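Long-range contacts in glycosyl hydrolases family 31 family protein (Aspergillus niger, PDB 6DRU), which hydrolyses terminal, non-reducing alpha-xylosidic linkages of xyloglucan oligosaccharides, releasing alpha-xylose: residues Gly15-Leu20 with Arg124-Pro129; Arg32-Arg37 with Thr213-Tyr218; Gly388-Trp393 with Cys463-Leu468; His443-Glu448 with Gln477-Met482. All coordinates share one frame; numbering follows the deposited sequence.

Contact 1: residues Gly15-Leu20 with Arg124-Pro129; sequences GFETIL and RYYYWP
E17 and R124 meet in a buried salt bridge, the guanidinium gripping the carboxylate side-on through NE and NH2. R124 NH2 lies 2.8 Å from E17 OE2 and approaches from above the carboxylate plane, whereas R124 NE reaches E17 OE1 at 3.1 Å on its syn side. Both oxygens lie close to the plane of the guanidinium, but the two flat groups are twisted 44° against each other, so this is not a coplanar pair. A second donor closes on the same oxygen: Y126 OH donates a hydrogen bond to E17 OE1 at 2.8 Å, nearly in line with the C-O bond, with the phenol ring almost perpendicular to the carboxylate. I19 adds an apolar layer, its CG1 and CD1 over one face of the R124 guanidinium, with CD1 3.4 Å from NH2. Further along, F16 CE1 comes to 4.4 Å from CH2 at the edge of the W128 indole.

The second shell fixes both charged groups. E17 OE2 also binds H14 ND1, while R124 pairs through NH1 with E114 and through NH2 with the carbonyl of Y95. The R124 chain bends at chi3 (-66°), which turns the guanidinium back toward E17. The axes of strand segments 17-20 and 124-127 pass 10.7 Å apart; they belong to different sheets packed face to face, as in the N-terminal beta-sandwich of family 31 enzymes. I418 and F420 of a neighbouring subunit pack against F16. With several donors around its carboxylate, E17 is probably ionised despite its burial, and the polar cluster holds the sheets together by directional bonds as well as apolar contact.

Contact 2: residues Arg32-Arg37 with Thr213-Tyr218; sequences RAWPFR and TTLVDY
Two neighbouring antiparallel strands of the large sheet in the N-terminal beta-sandwich meet here, 28-35 running against 216-222. A33 and V216 form the hydrogen-bonded pair: A33 N donates to V216 O at 3.1 Å, and V216 N returns a bond to A33 O at 3.0 Å. R32 and D217 make the adjacent non-hydrogen-bonded pair, their CA atoms 4.5 Å apart. Their side chains run side by side in the same direction, yet it is the aliphatic part of R32 that touches, CG lying 3.3 Å from D217 OD1. Their charged atoms do not touch; the R32 guanidinium binds Q22, and D217 pairs with R30.

Where the pairing ends, L215 takes over. With its CG anti to the backbone N (chi1 170°), the side chain extends alongside W34 and brings CD1 to 3.5 Å from W34 CE3, at an oblique approach to the indole. T213 OG1 donates to L215 O at 3.0 Å across the short link between strands 205-213 and 216-222.

Strand 17-23 flanks 28-35 on its other edge, through backbone bonds of R32 to L20 and W34 to T18. Over the face carrying A33 and V216 lies the second sheet, with Y126 against A33 and strand 135-142 against V216.

Contact 3: residues Gly388-Trp393 with Cys463-Leu468; sequences GIKNFW and CDHVSL
N391 OD1 accepts the backbone N-H of V466 at 2.9 Å, in the carbonyl plane and nearly straight (168°). The side-chain amide thereby does the work of a main-chain carbonyl just before regular pairing begins, while its other end, ND2, binds the carbonyl of M320 in strand 319-328. A torsion of -56° about chi1 sets the amide beside the backbone N, and OD1 also comes to 3.2 Å from H465 CB. Just before it, K390 lies over the imidazole of H465, its CB 3.7 Å from the ring centroid in a CH-pi contact.

Beyond these residues the strands run as parallel neighbours in the TIM barrel of the catalytic domain, with F392 beside S467 and W393 beside L468. L468 N donates to F392 O at 2.9 Å; the bond from F392 N to V466 O is weak.

The side chains of W393 and L468 project together from the same face of the sheet. L468 CD2 sits over the five-membered ring of the indole, 3.5 Å from its centroid and only 14° off the normal. W393 belongs to the pocket that binds alpha-xylose, where its indole touches the sugar and lies near the active-site residue D395; W484 and H557 also pack against it.

Contact 4: residues His443-Glu448 with Gln477-Met482; sequences HQQAIE and QRFCSM
A carboxylate from a helix accepts a hydrogen bond from the N-H of a tight turn: C480 N donates to E448 OE1 at 2.8 Å, and C480 is the centre of an inverse gamma turn. The bond is fairly straight (164°), although the donor arrives from above the carboxylate plane. The first torsion of E448 (chi1 178°) sets its CG at the edge of the F479 ring, 3.5 Å from CD1, and the fold at chi2 (74°) then turns the carboxylate to C480 N.

F479 supplies the apolar part of the contact. The backbone of Q445 lies over one face of its ring and R478 CG over the other, while Q444 CB approaches obliquely, 3.7 Å from F479 CD2. One turn of helix before E448, Q444 NE2 donates to S481 OG at 2.8 Å with the hydroxyl in the amide plane. S481 OG is further bonded to S467 OG, and Q444 OE1 to S476.

In the TIM barrel this fastens helix 439-455 onto the segment entering strand 481-484. A salt bridge from E448 OE2 to R452, one helical turn on, should favour the ionised carboxylate, which then accepts the turn's N-H.

How the contacts relate
From the N terminus, contact 1 opens at 15-20 and contact 2 at 32-37; contact 1 closes at 124-129 before contact 2 does at 213-218, so the two loops cross. Contact 2 pairs strands within one sheet of the sandwich, while contact 1 ties that sheet to the one facing it. The catalytic barrel follows in series. Contact 3, 388-393 with 463-468, brackets a beta-alpha-beta crossover from strand 391-394 through helix 439-455 to parallel strand 467-469. Contact 4 crosses it, packing that helix on the segment entering the next strand, 481-484. The C463-C480 disulfide links contacts 3 and 4 directly. Between the domains, contacts 2 and 4 come no closer than about 12 Å, measured between nearest atoms.

Contact 1: residues Gly15-Leu20 with Arg124-Pro129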
# COMPACT_ATOMS: atom_id res chain seq x y z
N GLY A 15 -24.01 -6.28 -9.93
CA GLY A 15 -22.79 -7.05 -9.74
C GLY A 15 -22.48 -7.17 -8.27
O GLY A 15 -23.35 -7.51 -7.45
N PHE A 16 -21.24 -6.88 -7.90
CA PHE A 16 -20.83 -6.98 -6.50
C PHE A 16 -21.15 -5.72 -5.69
O PHE A 16 -20.98 -5.75 -4.47
CB PHE A 16 -19.33 -7.28 -6.40
CG PHE A 16 -18.45 -6.31 -7.13
CD1 PHE A 16 -18.12 -5.09 -6.56
CD2 PHE A 16 -17.94 -6.61 -8.38
CE1 PHE A 16 -17.31 -4.20 -7.22
CE2 PHE A 16 -17.13 -5.72 -9.05
CZ PHE A 16 -16.81 -4.52 -8.47
N GLU A 17 -21.60 -4.65 -6.32
CA GLU A 17 -21.91 -3.41 -5.61
C GLU A 17 -23.40 -3.31 -5.35
O GLU A 17 -24.22 -3.67 -6.20
CB GLU A 17 -21.41 -2.18 -6.38
CG GLU A 17 -22.17 -1.86 -7.66
CD GLU A 17 -21.96 -0.43 -8.12
OE1 GLU A 17 -21.61 0.43 -7.28
OE2 GLU A 17 -22.14 -0.16 -9.33
N THR A 18 -23.75 -2.83 -4.16
CA THR A 18 -25.13 -2.63 -3.75
C THR A 18 -25.40 -1.14 -3.61
O THR A 18 -24.62 -0.43 -2.96
CB THR A 18 -25.42 -3.34 -2.43
OG1 THR A 18 -25.10 -4.73 -2.56
CG2 THR A 18 -26.89 -3.21 -2.06
N ILE A 19 -26.49 -0.66 -4.21
CA ILE A 19 -26.89 0.74 -4.14
C ILE A 19 -28.25 0.82 -3.47
O ILE A 19 -29.22 0.21 -3.95
CB ILE A 19 -26.92 1.41 -5.52
CG1 ILE A 19 -25.58 1.26 -6.24
CG2 ILE A 19 -27.30 2.87 -5.39
CD1 ILE A 19 -25.52 0.11 -7.22
N LEU A 20 -28.33 1.56 -2.37
CA LEU A 20 -29.56 1.73 -1.61
C LEU A 20 -29.99 3.19 -1.70
O LEU A 20 -29.36 4.07 -1.10
CB LEU A 20 -29.37 1.30 -0.15
CG LEU A 20 -30.54 1.55 0.79
CD1 LEU A 20 -31.75 0.74 0.36
CD2 LEU A 20 -30.15 1.22 2.23
N ARG A 124 -19.24 5.15 -10.64
CA ARG A 124 -19.01 4.68 -9.27
C ARG A 124 -17.76 3.81 -9.31
O ARG A 124 -17.84 2.59 -9.45
CB ARG A 124 -20.23 3.91 -8.74
CG ARG A 124 -21.52 4.71 -8.75
CD ARG A 124 -22.64 4.00 -8.00
NE ARG A 124 -23.04 2.76 -8.65
CZ ARG A 124 -24.03 2.66 -9.53
NH1 ARG A 124 -24.73 3.74 -9.87
NH2 ARG A 124 -24.33 1.49 -10.08
N TYR A 125 -16.60 4.45 -9.19
CA TYR A 125 -15.31 3.78 -9.37
C TYR A 125 -14.74 3.40 -8.01
O TYR A 125 -14.65 4.24 -7.11
CB TYR A 125 -14.34 4.69 -10.12
CG TYR A 125 -13.13 3.98 -10.66
CD1 TYR A 125 -11.97 3.84 -9.90
CD2 TYR A 125 -13.13 3.43 -11.94
CE1 TYR A 125 -10.86 3.19 -10.40
CE2 TYR A 125 -12.02 2.78 -12.45
CZ TYR A 125 -10.89 2.66 -11.67
OH TYR A 125 -9.78 2.01 -12.17
N TYR A 126 -14.34 2.14 -7.87
CA TYR A 126 -13.75 1.62 -6.65
C TYR A 126 -12.33 1.15 -6.91
O TYR A 126 -12.03 0.61 -7.99
CB TYR A 126 -14.58 0.47 -6.07
CG TYR A 126 -16.04 0.81 -5.88
CD1 TYR A 126 -16.45 1.60 -4.82
CD2 TYR A 126 -17.01 0.33 -6.75
CE1 TYR A 126 -17.78 1.92 -4.63
CE2 TYR A 126 -18.34 0.64 -6.58
CZ TYR A 126 -18.72 1.43 -5.52
OH TYR A 126 -20.05 1.74 -5.34
N TYR A 127 -11.45 1.34 -5.93
CA TYR A 127 -10.04 1.01 -6.07
C TYR A 127 -9.51 0.58 -4.71
O TYR A 127 -9.75 1.27 -3.71
CB TYR A 127 -9.26 2.21 -6.61
CG TYR A 127 -7.75 2.06 -6.57
CD1 TYR A 127 -7.08 1.30 -7.52
CD2 TYR A 127 -7.00 2.70 -5.59
CE1 TYR A 127 -5.70 1.17 -7.48
CE2 TYR A 127 -5.63 2.58 -5.55
CZ TYR A 127 -4.98 1.81 -6.50
OH TYR A 127 -3.61 1.69 -6.46
N TRP A 128 -8.80 -0.54 -4.67
CA TRP A 128 -8.28 -1.10 -3.43
C TRP A 128 -6.78 -0.90 -3.35
O TRP A 128 -6.02 -1.61 -4.04
CB TRP A 128 -8.63 -2.59 -3.31
CG TRP A 128 -10.07 -2.83 -2.94
CD1 TRP A 128 -10.57 -2.96 -1.67
CD2 TRP A 128 -11.18 -2.97 -3.83
NE1 TRP A 128 -11.93 -3.17 -1.73
CE2 TRP A 128 -12.32 -3.18 -3.04
CE3 TRP A 128 -11.31 -2.94 -5.22
CZ2 TRP A 128 -13.59 -3.36 -3.59
CZ3 TRP A 128 -12.57 -3.11 -5.77
CH2 TRP A 128 -13.69 -3.32 -4.95
N PRO A 129 -6.29 0.04 -2.55
CA PRO A 129 -4.85 0.31 -2.51
C PRO A 129 -4.10 -0.55 -1.51
O PRO A 129 -2.89 -0.76 -1.64
CB PRO A 129 -4.79 1.79 -2.12
CG PRO A 129 -5.99 1.97 -1.25
CD PRO A 129 -7.06 1.02 -1.76

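Contact 2: residues Arg32-Arg37 with Thr213-Tyr218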
# COMPACT_ATOMS: atom_id res chain seq x y z
N ARG A 32 -26.69 5.38 -0.94
CA ARG A 32 -25.55 4.70 -0.33
C ARG A 32 -25.14 3.52 -1.20
O ARG A 32 -26.00 2.80 -1.71
CB ARG A 32 -25.87 4.23 1.09
CG ARG A 32 -25.73 5.34 2.13
CD ARG A 32 -26.11 4.87 3.53
NE ARG A 32 -27.54 4.65 3.66
CZ ARG A 32 -28.15 4.37 4.81
NH1 ARG A 32 -27.45 4.29 5.93
NH2 ARG A 32 -29.46 4.19 4.84
N ALA A 33 -23.84 3.34 -1.37
CA ALA A 33 -23.30 2.30 -2.23
C ALA A 33 -22.05 1.70 -1.61
O ALA A 33 -21.26 2.42 -0.99
CB ALA A 33 -22.99 2.83 -3.64
N TRP A 34 -21.87 0.39 -1.78
CA TRP A 34 -20.72 -0.31 -1.24
C TRP A 34 -20.41 -1.55 -2.07
O TRP A 34 -21.34 -2.23 -2.52
CB TRP A 34 -20.94 -0.71 0.22
CG TRP A 34 -22.09 -1.66 0.44
CD1 TRP A 34 -22.04 -3.02 0.40
CD2 TRP A 34 -23.44 -1.31 0.74
NE1 TRP A 34 -23.29 -3.54 0.66
CE2 TRP A 34 -24.17 -2.51 0.87
CE3 TRP A 34 -24.11 -0.10 0.92
CZ2 TRP A 34 -25.53 -2.54 1.17
CZ3 TRP A 34 -25.47 -0.12 1.21
CH2 TRP A 34 -26.16 -1.33 1.33
N PRO A 35 -19.13 -1.85 -2.31
CA PRO A 35 -18.78 -3.10 -3.00
C PRO A 35 -18.45 -4.25 -2.06
O PRO A 35 -17.70 -4.08 -1.09
CB PRO A 35 -17.55 -2.69 -3.83
CG PRO A 35 -16.89 -1.63 -3.00
CD PRO A 35 -17.98 -0.93 -2.23
N PHE A 36 -19.02 -5.42 -2.34
CA PHE A 36 -18.73 -6.68 -1.65
C PHE A 36 -19.18 -6.70 -0.19
O PHE A 36 -20.11 -7.43 0.16
CB PHE A 36 -17.24 -7.01 -1.74
CG PHE A 36 -16.80 -7.46 -3.11
CD1 PHE A 36 -17.06 -8.74 -3.55
CD2 PHE A 36 -16.13 -6.59 -3.96
CE1 PHE A 36 -16.66 -9.16 -4.81
CE2 PHE A 36 -15.72 -7.00 -5.22
CZ PHE A 36 -15.99 -8.28 -5.64
N ARG A 37 -18.52 -5.91 0.68
CA ARG A 37 -18.82 -6.08 2.10
C ARG A 37 -19.87 -5.08 2.56
O ARG A 37 -19.76 -3.89 2.24
CB ARG A 37 -17.56 -5.92 2.97
CG ARG A 37 -16.34 -6.71 2.51
CD ARG A 37 -15.58 -6.02 1.40
NE ARG A 37 -14.56 -6.90 0.83
CZ ARG A 37 -13.86 -6.61 -0.26
NH1 ARG A 37 -14.07 -5.46 -0.90
NH2 ARG A 37 -12.96 -7.46 -0.71
N THR A 213 -12.45 4.42 2.63
CA THR A 213 -13.78 4.32 3.22
C THR A 213 -14.29 2.90 3.04
O THR A 213 -13.72 2.10 2.29
CB THR A 213 -14.75 5.33 2.59
OG1 THR A 213 -16.01 5.27 3.26
CG2 THR A 213 -14.95 5.01 1.11
N THR A 214 -15.37 2.59 3.75
CA THR A 214 -16.08 1.34 3.59
C THR A 214 -17.49 1.53 3.05
O THR A 214 -18.22 0.54 2.89
CB THR A 214 -16.15 0.58 4.93
OG1 THR A 214 -17.00 1.28 5.84
CG2 THR A 214 -14.76 0.45 5.54
N LEU A 215 -17.88 2.76 2.74
CA LEU A 215 -19.24 3.07 2.32
C LEU A 215 -19.33 4.49 1.76
O LEU A 215 -18.83 5.43 2.38
CB LEU A 215 -20.21 2.92 3.49
CG LEU A 215 -21.63 3.44 3.27
CD1 LEU A 215 -22.32 2.65 2.17
CD2 LEU A 215 -22.44 3.39 4.56
N VAL A 216 -19.96 4.64 0.60
CA VAL A 216 -20.21 5.95 -0.01
C VAL A 216 -21.63 6.37 0.35
O VAL A 216 -22.55 5.55 0.36
CB VAL A 216 -20.01 5.90 -1.53
CG1 VAL A 216 -20.20 7.28 -2.14
CG2 VAL A 216 -18.63 5.37 -1.86
N ASP A 217 -21.80 7.66 0.66
CA ASP A 217 -23.07 8.16 1.17
C ASP A 217 -23.23 9.62 0.75
O ASP A 217 -22.39 10.45 1.09
CB ASP A 217 -23.13 8.01 2.69
CG ASP A 217 -24.49 8.38 3.27
OD1 ASP A 217 -25.43 8.64 2.50
OD2 ASP A 217 -24.61 8.40 4.52
N TYR A 218 -24.32 9.92 0.03
CA TYR A 218 -24.62 11.30 -0.31
C TYR A 218 -26.13 11.51 -0.33
O TYR A 218 -26.91 10.55 -0.42
CB TYR A 218 -23.99 11.70 -1.66
CG TYR A 218 -24.52 10.98 -2.88
CD1 TYR A 218 -25.66 11.44 -3.54
CD2 TYR A 218 -23.86 9.88 -3.40
CE1 TYR A 218 -26.14 10.79 -4.67
CE2 TYR A 218 -24.33 9.23 -4.53
CZ TYR A 218 -25.47 9.69 -5.16
OH TYR A 218 -25.94 9.05 -6.28

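Contact 3: residues Gly388-Trp393 with Cys463-Leu468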
# COMPACT_ATOMS: atom_id res chain seq x y z
N GLY A 388 -14.98 31.18 36.33
CA GLY A 388 -15.49 32.38 35.70
C GLY A 388 -15.21 32.51 34.21
O GLY A 388 -15.77 33.40 33.57
N ILE A 389 -14.36 31.65 33.65
CA ILE A 389 -14.08 31.66 32.23
C ILE A 389 -14.88 30.51 31.62
O ILE A 389 -14.44 29.36 31.61
CB ILE A 389 -12.58 31.52 31.95
CG1 ILE A 389 -11.81 32.65 32.64
CG2 ILE A 389 -12.31 31.54 30.45
CD1 ILE A 389 -10.33 32.39 32.78
N LYS A 390 -16.06 30.83 31.10
CA LYS A 390 -17.01 29.81 30.65
C LYS A 390 -17.19 29.80 29.14
O LYS A 390 -18.09 29.12 28.64
CB LYS A 390 -18.35 30.01 31.34
CG LYS A 390 -18.22 30.23 32.84
CD LYS A 390 -19.58 30.36 33.51
CE LYS A 390 -19.53 29.85 34.94
NZ LYS A 390 -20.87 29.42 35.43
N ASN A 391 -16.36 30.52 28.40
CA ASN A 391 -16.34 30.46 26.94
C ASN A 391 -14.93 30.08 26.51
O ASN A 391 -13.95 30.48 27.14
CB ASN A 391 -16.75 31.80 26.33
CG ASN A 391 -18.12 32.26 26.82
OD1 ASN A 391 -19.15 31.89 26.26
ND2 ASN A 391 -18.13 33.08 27.87
N PHE A 392 -14.83 29.29 25.44
CA PHE A 392 -13.56 28.65 25.11
C PHE A 392 -13.19 28.89 23.65
O PHE A 392 -14.04 28.84 22.76
CB PHE A 392 -13.63 27.15 25.40
CG PHE A 392 -13.76 26.84 26.86
CD1 PHE A 392 -12.66 26.90 27.69
CD2 PHE A 392 -15.00 26.52 27.40
CE1 PHE A 392 -12.78 26.63 29.04
CE2 PHE A 392 -15.12 26.25 28.75
CZ PHE A 392 -14.01 26.30 29.57
N TRP A 393 -11.91 29.16 23.44
CA TRP A 393 -11.34 29.44 22.12
C TRP A 393 -10.53 28.22 21.70
O TRP A 393 -9.38 28.05 22.11
CB TRP A 393 -10.48 30.70 22.18
CG TRP A 393 -9.98 31.17 20.85
CD1 TRP A 393 -10.28 30.65 19.63
CD2 TRP A 393 -9.08 32.26 20.61
NE1 TRP A 393 -9.62 31.35 18.65
CE2 TRP A 393 -8.88 32.34 19.22
CE3 TRP A 393 -8.43 33.18 21.45
CZ2 TRP A 393 -8.06 33.31 18.64
CZ3 TRP A 393 -7.61 34.13 20.87
CH2 TRP A 393 -7.43 34.19 19.48
N CYS A 463 -28.26 28.70 23.95
CA CYS A 463 -26.91 28.60 24.50
C CYS A 463 -26.72 29.58 25.64
O CYS A 463 -27.24 30.70 25.61
CB CYS A 463 -25.86 28.88 23.42
SG CYS A 463 -25.89 27.79 21.98
N ASP A 464 -25.98 29.14 26.66
CA ASP A 464 -25.51 30.05 27.70
C ASP A 464 -24.11 30.56 27.40
O ASP A 464 -23.75 31.67 27.82
CB ASP A 464 -25.52 29.36 29.06
CG ASP A 464 -26.90 29.32 29.68
OD1 ASP A 464 -27.87 29.78 29.03
OD2 ASP A 464 -27.02 28.81 30.82
N HIS A 465 -23.31 29.77 26.69
CA HIS A 465 -21.93 30.12 26.38
C HIS A 465 -21.63 29.67 24.96
O HIS A 465 -22.37 28.89 24.35
CB HIS A 465 -20.96 29.48 27.38
CG HIS A 465 -21.40 29.61 28.80
ND1 HIS A 465 -21.22 30.76 29.54
CD2 HIS A 465 -22.05 28.74 29.62
CE1 HIS A 465 -21.71 30.59 30.75
NE2 HIS A 465 -22.22 29.37 30.83
N VAL A 466 -20.52 30.18 24.41
CA VAL A 466 -20.11 29.89 23.04
C VAL A 466 -18.67 29.41 23.04
O VAL A 466 -17.94 29.51 24.02
CB VAL A 466 -20.27 31.11 22.11
CG1 VAL A 466 -21.67 31.67 22.19
CG2 VAL A 466 -19.24 32.17 22.46
N SER A 467 -18.27 28.87 21.89
CA SER A 467 -16.88 28.51 21.63
C SER A 467 -16.46 29.13 20.30
O SER A 467 -17.28 29.34 19.40
CB SER A 467 -16.68 26.99 21.58
OG SER A 467 -17.24 26.43 20.40
N LEU A 468 -15.17 29.45 20.20
CA LEU A 468 -14.61 30.07 19.01
C LEU A 468 -13.70 29.05 18.33
O LEU A 468 -12.65 28.69 18.86
CB LEU A 468 -13.84 31.35 19.37
CG LEU A 468 -13.18 32.14 18.24
CD1 LEU A 468 -14.19 32.57 17.20
CD2 LEU A 468 -12.45 33.34 18.81

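Contact 4: residues His443-Glu448 with Gln477-Met482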
# COMPACT_ATOMS: atom_id res chain seq x y z
N HIS A 443 -13.97 18.17 17.85
CA HIS A 443 -13.41 19.09 18.83
C HIS A 443 -14.46 20.09 19.30
O HIS A 443 -14.55 20.38 20.50
CB HIS A 443 -12.19 19.80 18.25
CG HIS A 443 -11.33 20.47 19.28
ND1 HIS A 443 -10.96 19.85 20.45
CD2 HIS A 443 -10.76 21.70 19.30
CE1 HIS A 443 -10.20 20.67 21.16
NE2 HIS A 443 -10.06 21.80 20.48
N GLN A 444 -15.24 20.64 18.37
CA GLN A 444 -16.40 21.45 18.76
C GLN A 444 -17.34 20.64 19.64
O GLN A 444 -17.86 21.15 20.64
CB GLN A 444 -17.14 21.95 17.52
CG GLN A 444 -16.32 22.81 16.58
CD GLN A 444 -17.12 23.28 15.38
OE1 GLN A 444 -17.30 22.54 14.42
NE2 GLN A 444 -17.62 24.51 15.45
N GLN A 445 -17.58 19.38 19.27
CA GLN A 445 -18.48 18.51 20.02
C GLN A 445 -18.00 18.32 21.46
O GLN A 445 -18.83 18.18 22.37
CB GLN A 445 -18.60 17.16 19.31
CG GLN A 445 -19.44 16.13 20.04
CD GLN A 445 -19.32 14.75 19.43
OE1 GLN A 445 -18.30 14.40 18.83
NE2 GLN A 445 -20.37 13.95 19.57
N ALA A 446 -16.69 18.32 21.69
CA ALA A 446 -16.17 18.13 23.04
C ALA A 446 -16.66 19.22 23.99
O ALA A 446 -17.06 18.93 25.12
CB ALA A 446 -14.65 18.07 23.01
N ILE A 447 -16.64 20.48 23.54
CA ILE A 447 -17.10 21.57 24.40
C ILE A 447 -18.61 21.66 24.40
O ILE A 447 -19.22 22.02 25.41
CB ILE A 447 -16.45 22.90 24.00
CG1 ILE A 447 -14.94 22.84 24.18
CG2 ILE A 447 -17.00 24.05 24.83
CD1 ILE A 447 -14.23 22.57 22.90
N GLU A 448 -19.25 21.33 23.27
CA GLU A 448 -20.71 21.31 23.24
C GLU A 448 -21.25 20.33 24.27
O GLU A 448 -22.20 20.64 25.00
CB GLU A 448 -21.20 20.94 21.84
CG GLU A 448 -22.71 20.83 21.72
CD GLU A 448 -23.40 22.19 21.73
OE1 GLU A 448 -22.71 23.21 21.59
OE2 GLU A 448 -24.64 22.22 21.88
N GLN A 477 -22.99 23.85 12.34
CA GLN A 477 -23.87 24.89 12.87
C GLN A 477 -24.71 24.40 14.04
O GLN A 477 -25.34 25.22 14.71
CB GLN A 477 -24.78 25.44 11.77
CG GLN A 477 -25.84 24.46 11.28
CD GLN A 477 -25.33 23.56 10.17
OE1 GLN A 477 -24.16 23.61 9.80
NE2 GLN A 477 -26.22 22.74 9.62
N ARG A 478 -24.73 23.09 14.31
CA ARG A 478 -25.52 22.56 15.41
C ARG A 478 -24.93 22.88 16.78
O ARG A 478 -25.59 22.64 17.79
CB ARG A 478 -25.65 21.04 15.27
CG ARG A 478 -24.38 20.28 15.62
CD ARG A 478 -24.53 18.79 15.39
NE ARG A 478 -24.65 18.47 13.97
CZ ARG A 478 -24.77 17.24 13.49
NH1 ARG A 478 -24.79 16.20 14.31
NH2 ARG A 478 -24.86 17.05 12.18
N PHE A 479 -23.71 23.42 16.83
CA PHE A 479 -23.02 23.66 18.09
C PHE A 479 -23.12 25.13 18.50
O PHE A 479 -23.27 26.02 17.65
CB PHE A 479 -21.54 23.27 17.99
CG PHE A 479 -21.31 21.85 17.55
CD1 PHE A 479 -21.72 20.79 18.35
CD2 PHE A 479 -20.67 21.58 16.35
CE1 PHE A 479 -21.50 19.49 17.95
CE2 PHE A 479 -20.45 20.27 15.95
CZ PHE A 479 -20.87 19.22 16.75
N CYS A 480 -23.02 25.37 19.80
CA CYS A 480 -22.81 26.72 20.32
C CYS A 480 -21.41 27.18 19.96
O CYS A 480 -20.58 27.42 20.84
CB CYS A 480 -23.01 26.77 21.84
SG CYS A 480 -24.64 26.25 22.45
N SER A 481 -21.13 27.31 18.66
CA SER A 481 -19.77 27.53 18.19
C SER A 481 -19.79 28.43 16.97
O SER A 481 -20.63 28.26 16.08
CB SER A 481 -19.09 26.19 17.84
OG SER A 481 -17.74 26.38 17.47
N MET A 482 -18.87 29.39 16.94
CA MET A 482 -18.74 30.32 15.83
C MET A 482 -17.41 30.10 15.12
O MET A 482 -16.39 29.82 15.76
CB MET A 482 -18.85 31.78 16.30
CG MET A 482 -17.76 32.21 17.26
SD MET A 482 -17.92 33.93 17.78
CE MET A 482 -19.07 33.76 19.15
O HOH W 1 -26.33 23.29 20.53
O HOH W 2 -20.69 24.62 22.37